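Local coordinates for phytase (Debaryomyces castellii, PDB 2GFI), which hydrolyses phosphate esters of phytate (inositol hexakisphosphate) as a 3-phytase of the histidine acid phosphatase family, at residues G15-Q18 / D19-S22; A234-R237 / F238-S241; Y443-Y446 / E447-Y451. All blocks are in the same frame, centred on the assembly; numbering follows the deposited sequence.

All three contacts are local, made within one continuous run of chain: a type I beta turn (contact 1), the last turns of a helix (contact 2) and the turn following a short, weakly bonded helix (contact 3). None adjoins the predicted catalytic pair His-70 and Asp-333. Contacts 1 and 2 have centres 34 Å apart and nearest atoms about 21 Å apart. Contact 3 lies across the chain's centre from both, 57 Å away centre to centre, with the Tyr-451 side chain about 14 Å from a bound N-acetylglucosamine. Their surroundings also differ: other subunits of the tetramer pack on contact 1, whereas contacts 2 and 3 meet partners from their own chain.

Contact 1: residues G15-Q18 / D19-S22; sequences GAYQ and DLAS
Tyr-17 and Leu-20 are the first and last residues of a type I beta turn, with Gln-18 and Asp-19 at its corners, that follows the 3-10 residues Gly-15 and Ala-16. The backbone evidence is the bond from Leu-20 N to Tyr-17 O, 3.2 Å with an N-H...O angle of 154°.

Apolar contact comes from one branch of Leu-20. With its CG opposite the carbonyl carbon (chi1 -64°), the side chain folds back on the turn, and CD1 reaches Tyr-17 CD1 at 4.3 Å and Ala-16 O at 3.5 Å.

The side chain of Gln-18 runs back toward Gly-15, extended beyond CG, its NE2 giving Gly-15 O a bond of 2.8 Å. This bond is nearly straight (168°), arrives on a lone pair of Gly-15 O and lies in the Gln-18 amide plane. With a leucine here, Gly-15 O would probably lose this donor, leaving the 3-10 residues less firmly tied to the turn.

Between subunits, Ala-16 O accepts from Gln-45 of the second subunit, and Gln-18 O from Lys-139 of the fourth, placing the turn in the tetramer interface.

A water completes the polar set: it gives a weak bond to Ala-16 O, accepts from Asp-19 N at 3.0 Å and donates to Asp-19 OD1 at 2.5 Å.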
loop_
_atom_site.group_PDB
_atom_site.type_symbol
_atom_site.label_atom_id
_atom_site.label_comp_id
_atom_site.label_asym_id
_atom_site.label_seq_id
_atom_site.Cartn_x
_atom_site.Cartn_y
_atom_site.Cartn_z
ATOM N N GLY A 15 -10.402 7.690 -3.643
ATOM C CA GLY A 15 -10.622 9.109 -3.407
ATOM C C GLY A 15 -9.867 9.663 -2.215
ATOM O O GLY A 15 -9.692 10.892 -2.081
ATOM N N ALA A 16 -9.435 8.768 -1.329
ATOM C CA ALA A 16 -8.676 9.156 -0.164
ATOM C C ALA A 16 -7.305 9.755 -0.547
ATOM O O ALA A 16 -6.711 10.507 0.243
ATOM C CB ALA A 16 -8.479 7.918 0.768
ATOM N N TYR A 17 -6.836 9.440 -1.757
ATOM C CA TYR A 17 -5.472 9.742 -2.181
ATOM C C TYR A 17 -5.380 10.864 -3.172
ATOM O O TYR A 17 -4.267 11.242 -3.568
ATOM C CB TYR A 17 -4.856 8.522 -2.857
ATOM C CG TYR A 17 -4.799 7.347 -1.950
ATOM C CD1 TYR A 17 -3.847 7.282 -0.919
ATOM C CD2 TYR A 17 -5.711 6.293 -2.082
ATOM C CE1 TYR A 17 -3.798 6.212 -0.074
ATOM C CE2 TYR A 17 -5.656 5.199 -1.213
ATOM C CZ TYR A 17 -4.688 5.169 -0.231
ATOM O OH TYR A 17 -4.609 4.080 0.625
ATOM N N GLN A 18 -6.551 11.340 -3.610
ATOM C CA GLN A 18 -6.654 12.086 -4.860
ATOM C C GLN A 18 -5.974 13.458 -4.840
ATOM O O GLN A 18 -5.729 14.028 -5.896
ATOM C CB GLN A 18 -8.119 12.272 -5.230
ATOM C CG GLN A 18 -8.813 13.255 -4.270
ATOM C CD GLN A 18 -10.280 13.355 -4.550
ATOM O OE1 GLN A 18 -10.698 14.106 -5.431
ATOM N NE2 GLN A 18 -11.077 12.589 -3.813
ATOM N N ASP A 19 -5.723 14.031 -3.665
ATOM C CA ASP A 19 -5.003 15.317 -3.651
ATOM C C ASP A 19 -3.688 15.289 -2.854
ATOM O O ASP A 19 -3.253 16.302 -2.330
ATOM C CB ASP A 19 -5.922 16.464 -3.193
ATOM C CG ASP A 19 -6.455 16.285 -1.815
ATOM O OD1 ASP A 19 -5.853 15.519 -1.003
ATOM O OD2 ASP A 19 -7.482 16.906 -1.436
ATOM N N LEU A 20 -3.075 14.112 -2.766
ATOM C CA LEU A 20 -1.928 13.915 -1.928
ATOM C C LEU A 20 -0.717 13.793 -2.833
ATOM O O LEU A 20 -0.859 13.507 -4.008
ATOM C CB LEU A 20 -2.096 12.635 -1.094
ATOM C CG LEU A 20 -3.231 12.648 -0.096
ATOM C CD1 LEU A 20 -3.307 11.298 0.638
ATOM C CD2 LEU A 20 -3.120 13.839 0.873
ATOM N N ALA A 21 0.470 13.997 -2.283
ATOM C CA ALA A 21 1.705 13.791 -3.042
ATOM C C ALA A 21 2.097 12.351 -2.870
ATOM O O ALA A 21 2.514 11.693 -3.812
ATOM C CB ALA A 21 2.789 14.722 -2.509
ATOM N N SER A 22 1.932 11.864 -1.637
ATOM C CA SER A 22 2.252 10.513 -1.297
ATOM C C SER A 22 1.024 9.837 -0.690
ATOM O O SER A 22 0.321 10.448 0.101
ATOM C CB SER A 22 3.381 10.502 -0.267
ATOM O OG SER A 22 3.595 9.184 0.191
HETATM O O HOH W 1 -6.768 13.142 -1.048
#

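Contact 2: residues A234-R237 / F238-S241; sequences ALNR and FKAS
In the closing turns of helix 229-241, Ala-234 to Arg-237 meet Phe-238 to Ser-241 one helical turn on. The backbone ladder is regular at first: Phe-238 N to Ala-234 O is 3.0 Å, Lys-239 N to Leu-235 O 2.8 Å, and Ala-240 N to Asn-236 O 2.9 Å. The fourth rung, Ser-241 N to Arg-237 O, is weak at 3.4 Å.

Phe-238 carries most of the side-chain contact. With CG opposite its own carbonyl carbon (chi1 -62°), the ring lies back along the preceding turn and sets one face, toward its rim, over Ala-234 O. That oxygen therefore takes the Phe-238 N-H while also meeting the aromatic face. Ring atom CE2 of Phe-238 completes the fit against Ala-234 CB at 4.3 Å.

Arg-237 bends at chi3, bringing NH2 to 3.8 Å from CE1 of Phe-238. Guanidinium and ring planes stand 87° apart, so this is no parallel stack. The charge is engaged by other residues: Arg-237 NE forms a salt bridge with Glu-100 and NH1 another with Glu-279, while NH2 bonds to Ile-274 O, which together would fix the group's rotation.

On another side of the helix, the extended Lys-239 chain runs back past Leu-235, its CE 3.8 Å from Leu-235 CG. Leu-235 and Ala-234 also touch Val-252 of helix 249-266. Such i to i+4 pairing is typical of an alpha helix, here one of the helices between strands 189-194 and 326-331 in this branch-2 histidine phosphatase.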
loop_
_atom_site.group_PDB
_atom_site.type_symbol
_atom_site.label_atom_id
_atom_site.label_comp_id
_atom_site.label_asym_id
_atom_site.label_seq_id
_atom_site.Cartn_x
_atom_site.Cartn_y
_atom_site.Cartn_z
ATOM N N ALA A 234 -31.759 0.846 8.313
ATOM C CA ALA A 234 -31.129 -0.138 7.442
ATOM C C ALA A 234 -32.234 -1.063 6.912
ATOM O O ALA A 234 -32.380 -1.210 5.708
ATOM C CB ALA A 234 -30.055 -0.905 8.181
ATOM N N LEU A 235 -33.049 -1.607 7.825
ATOM C CA LEU A 235 -34.196 -2.437 7.493
ATOM C C LEU A 235 -35.126 -1.795 6.471
ATOM O O LEU A 235 -35.477 -2.411 5.474
ATOM C CB LEU A 235 -34.973 -2.795 8.768
ATOM C CG LEU A 235 -36.092 -3.833 8.625
ATOM C CD1 LEU A 235 -35.578 -5.158 8.002
ATOM C CD2 LEU A 235 -36.719 -4.080 9.953
ATOM N N ASN A 236 -35.511 -0.551 6.706
ATOM C CA ASN A 236 -36.383 0.142 5.756
ATOM C C ASN A 236 -35.740 0.248 4.416
ATOM O O ASN A 236 -36.433 0.186 3.411
ATOM C CB ASN A 236 -36.784 1.539 6.246
ATOM C CG ASN A 236 -37.656 1.482 7.445
ATOM O OD1 ASN A 236 -38.281 0.471 7.705
ATOM N ND2 ASN A 236 -37.693 2.555 8.206
ATOM N N ARG A 237 -34.418 0.392 4.375
ATOM C CA ARG A 237 -33.729 0.416 3.082
ATOM C C ARG A 237 -33.843 -0.930 2.367
ATOM O O ARG A 237 -34.036 -1.000 1.148
ATOM C CB ARG A 237 -32.274 0.837 3.237
ATOM C CG ARG A 237 -31.557 1.103 1.933
ATOM C CD ARG A 237 -30.134 1.703 2.150
ATOM N NE ARG A 237 -29.242 0.786 2.868
ATOM C CZ ARG A 237 -28.803 0.913 4.121
ATOM N NH1 ARG A 237 -29.136 1.969 4.882
ATOM N NH2 ARG A 237 -27.996 -0.038 4.624
ATOM N N PHE A 238 -33.718 -1.998 3.138
ATOM C CA PHE A 238 -33.787 -3.361 2.605
ATOM C C PHE A 238 -35.199 -3.613 2.103
ATOM O O PHE A 238 -35.395 -4.199 1.029
ATOM C CB PHE A 238 -33.387 -4.358 3.696
ATOM C CG PHE A 238 -31.961 -4.179 4.177
ATOM C CD1 PHE A 238 -31.030 -3.473 3.401
ATOM C CD2 PHE A 238 -31.552 -4.700 5.394
ATOM C CE1 PHE A 238 -29.724 -3.303 3.830
ATOM C CE2 PHE A 238 -30.247 -4.538 5.836
ATOM C CZ PHE A 238 -29.327 -3.829 5.058
ATOM N N LYS A 239 -36.174 -3.121 2.861
ATOM C CA LYS A 239 -37.602 -3.292 2.512
ATOM C C LYS A 239 -37.942 -2.513 1.271
ATOM O O LYS A 239 -38.660 -3.012 0.421
ATOM C CB LYS A 239 -38.516 -2.885 3.673
ATOM C CG LYS A 239 -38.481 -3.871 4.816
ATOM C CD LYS A 239 -39.423 -3.454 5.955
ATOM C CE LYS A 239 -39.495 -4.557 6.988
ATOM N NZ LYS A 239 -40.243 -4.129 8.216
ATOM N N ALA A 240 -37.365 -1.318 1.133
ATOM C CA ALA A 240 -37.654 -0.422 0.008
ATOM C C ALA A 240 -37.332 -1.073 -1.337
ATOM O O ALA A 240 -38.026 -0.854 -2.347
ATOM C CB ALA A 240 -36.872 0.910 0.163
ATOM N N SER A 241 -36.261 -1.858 -1.344
ATOM C CA SER A 241 -35.809 -2.549 -2.526
ATOM C C SER A 241 -36.470 -3.922 -2.617
ATOM O O SER A 241 -36.475 -4.544 -3.675
ATOM C CB SER A 241 -34.275 -2.687 -2.448
ATOM O OG SER A 241 -33.642 -1.770 -3.350
#

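Contact 3: residues Y443-Y446 / E447-Y451; sequences YWDY and ETTNY
Asp-445 and Thr-449 are joined by an i to i+4 backbone bond, an alpha-turn, just after the short, weakly bonded helix at about 442-445. Asp-445 O accepts three donors. Thr-449 N comes nearly head-on, at 2.6 Å with a C=O...N angle of 172°; Thr-448 N, at 3.1 Å, and Thr-448 OG1, at 3.3 Å, approach from above the carbonyl plane. The threonine hydroxyl is placed for this by a chi1 of 62°, which sets OG1 between its own backbone N and carbonyl carbon.

Both carboxylate oxygens of Asp-445 have partners. OD1 receives the Tyr-451 hydroxyl at 2.6 Å on its syn side, 16° out of the carboxylate plane, and lies at the edge of the tyrosine ring. The same hydroxyl is bonded to Asn-203 ND2. OD2 is bonded to Thr-441 OG1, its strongest polar partner, and accepts a hydrogen bond from a water 2.8 Å away that also bonds Thr-449 OG1. With donors at both oxygens, the carboxylate would probably favour its ionised form.

Aromatic packing accompanies these bonds. Tyr-451 CD2 packs against Tyr-446 CB at 3.9 Å, and Glu-447 runs beside the Tyr-446 ring in the same direction, CG 3.7 Å from CE1. The turn is joined to the sheet by backbone bonds between Tyr-451 and Ile-193 of strand 189-194, while the rings of Tyr-443 and Tyr-446 each meet Phe-161 in a T-shaped stack.

A second water may donate to Tyr-446 O, although other acceptors compete for its hydrogens; its firmer bond is the one it accepts from Tyr-451 N, at 2.8 Å.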
loop_
_atom_site.group_PDB
_atom_site.type_symbol
_atom_site.label_atom_id
_atom_site.label_comp_id
_atom_site.label_asym_id
_atom_site.label_seq_id
_atom_site.Cartn_x
_atom_site.Cartn_y
_atom_site.Cartn_z
ATOM N N TYR A 443 1.013 -20.928 37.064
ATOM C CA TYR A 443 2.326 -20.603 36.452
ATOM C C TYR A 443 3.507 -21.213 37.228
ATOM O O TYR A 443 4.597 -21.404 36.661
ATOM C CB TYR A 443 2.569 -19.088 36.242
ATOM C CG TYR A 443 1.577 -18.372 35.333
ATOM C CD1 TYR A 443 1.527 -18.643 33.968
ATOM C CD2 TYR A 443 0.698 -17.413 35.848
ATOM C CE1 TYR A 443 0.627 -17.992 33.142
ATOM C CE2 TYR A 443 -0.222 -16.760 35.026
ATOM C CZ TYR A 443 -0.247 -17.059 33.678
ATOM O OH TYR A 443 -1.149 -16.438 32.857
ATOM N N TRP A 444 3.289 -21.521 38.511
ATOM C CA TRP A 444 4.346 -22.069 39.360
ATOM C C TRP A 444 4.193 -23.553 39.728
ATOM O O TRP A 444 5.183 -24.285 39.847
ATOM C CB TRP A 444 4.492 -21.201 40.614
ATOM C CG TRP A 444 4.753 -19.788 40.232
ATOM C CD1 TRP A 444 5.961 -19.231 39.892
ATOM C CD2 TRP A 444 3.782 -18.750 40.106
ATOM N NE1 TRP A 444 5.797 -17.898 39.574
ATOM C CE2 TRP A 444 4.468 -17.576 39.694
ATOM C CE3 TRP A 444 2.401 -18.683 40.305
ATOM C CZ2 TRP A 444 3.810 -16.362 39.468
ATOM C CZ3 TRP A 444 1.760 -17.487 40.079
ATOM C CH2 TRP A 444 2.467 -16.335 39.664
ATOM N N ASP A 445 2.969 -24.018 39.890
ATOM C CA ASP A 445 2.774 -25.379 40.354
ATOM C C ASP A 445 2.363 -26.327 39.253
ATOM O O ASP A 445 1.883 -27.424 39.542
ATOM C CB ASP A 445 1.736 -25.399 41.477
ATOM C CG ASP A 445 0.333 -25.009 41.011
ATOM O OD1 ASP A 445 0.055 -24.961 39.775
ATOM O OD2 ASP A 445 -0.564 -24.743 41.831
ATOM N N TYR A 446 2.523 -25.906 37.995
ATOM C CA TYR A 446 2.083 -26.707 36.841
ATOM C C TYR A 446 2.944 -27.966 36.618
ATOM O O TYR A 446 2.537 -28.907 35.904
ATOM C CB TYR A 446 2.023 -25.865 35.553
ATOM C CG TYR A 446 3.383 -25.495 34.987
ATOM C CD1 TYR A 446 4.064 -26.342 34.105
ATOM C CD2 TYR A 446 3.986 -24.295 35.339
ATOM C CE1 TYR A 446 5.312 -25.989 33.598
ATOM C CE2 TYR A 446 5.216 -23.931 34.833
ATOM C CZ TYR A 446 5.882 -24.772 33.985
ATOM O OH TYR A 446 7.130 -24.368 33.542
ATOM N N GLU A 447 4.144 -27.970 37.187
ATOM C CA GLU A 447 4.957 -29.165 37.123
ATOM C C GLU A 447 4.601 -30.202 38.197
ATOM O O GLU A 447 4.985 -31.357 38.078
ATOM C CB GLU A 447 6.441 -28.828 37.062
ATOM C CG GLU A 447 6.922 -28.658 35.613
ATOM C CD GLU A 447 8.344 -28.107 35.483
ATOM O OE1 GLU A 447 8.862 -27.391 36.398
ATOM O OE2 GLU A 447 8.959 -28.384 34.425
ATOM N N THR A 448 3.832 -29.797 39.213
ATOM C CA THR A 448 3.351 -30.722 40.262
ATOM C C THR A 448 1.833 -30.943 40.228
ATOM O O THR A 448 1.359 -32.054 40.513
ATOM C CB THR A 448 3.820 -30.304 41.690
ATOM O OG1 THR A 448 3.297 -29.015 42.031
ATOM C CG2 THR A 448 5.329 -30.102 41.743
ATOM N N THR A 449 1.071 -29.901 39.890
ATOM C CA THR A 449 -0.337 -30.086 39.542
ATOM C C THR A 449 -0.449 -30.480 38.073
ATOM O O THR A 449 0.197 -29.924 37.201
ATOM C CB THR A 449 -1.145 -28.822 39.839
ATOM O OG1 THR A 449 -1.094 -28.558 41.239
ATOM C CG2 THR A 449 -2.647 -29.018 39.589
ATOM N N ASN A 450 -1.273 -31.471 37.813
ATOM C CA ASN A 450 -1.566 -31.882 36.463
ATOM C C ASN A 450 -2.729 -31.014 35.945
ATOM O O ASN A 450 -3.898 -31.223 36.309
ATOM C CB ASN A 450 -1.914 -33.378 36.470
ATOM C CG ASN A 450 -2.120 -33.947 35.078
ATOM O OD1 ASN A 450 -1.664 -33.365 34.081
ATOM N ND2 ASN A 450 -2.819 -35.098 34.995
ATOM N N TYR A 451 -2.406 -30.001 35.139
ATOM C CA TYR A 451 -3.453 -29.210 34.500
ATOM C C TYR A 451 -3.813 -29.843 33.181
ATOM O O TYR A 451 -3.155 -29.616 32.177
ATOM C CB TYR A 451 -3.036 -27.762 34.320
ATOM C CG TYR A 451 -2.918 -27.035 35.618
ATOM C CD1 TYR A 451 -4.060 -26.642 36.329
ATOM C CD2 TYR A 451 -1.674 -26.764 36.157
ATOM C CE1 TYR A 451 -3.949 -25.972 37.536
ATOM C CE2 TYR A 451 -1.556 -26.107 37.353
ATOM C CZ TYR A 451 -2.685 -25.709 38.044
ATOM O OH TYR A 451 -2.537 -25.035 39.248
HETATM O O HOH W 2 -2.466 -26.702 42.266
HETATM O O HOH W 3 0.100 -29.299 34.249
#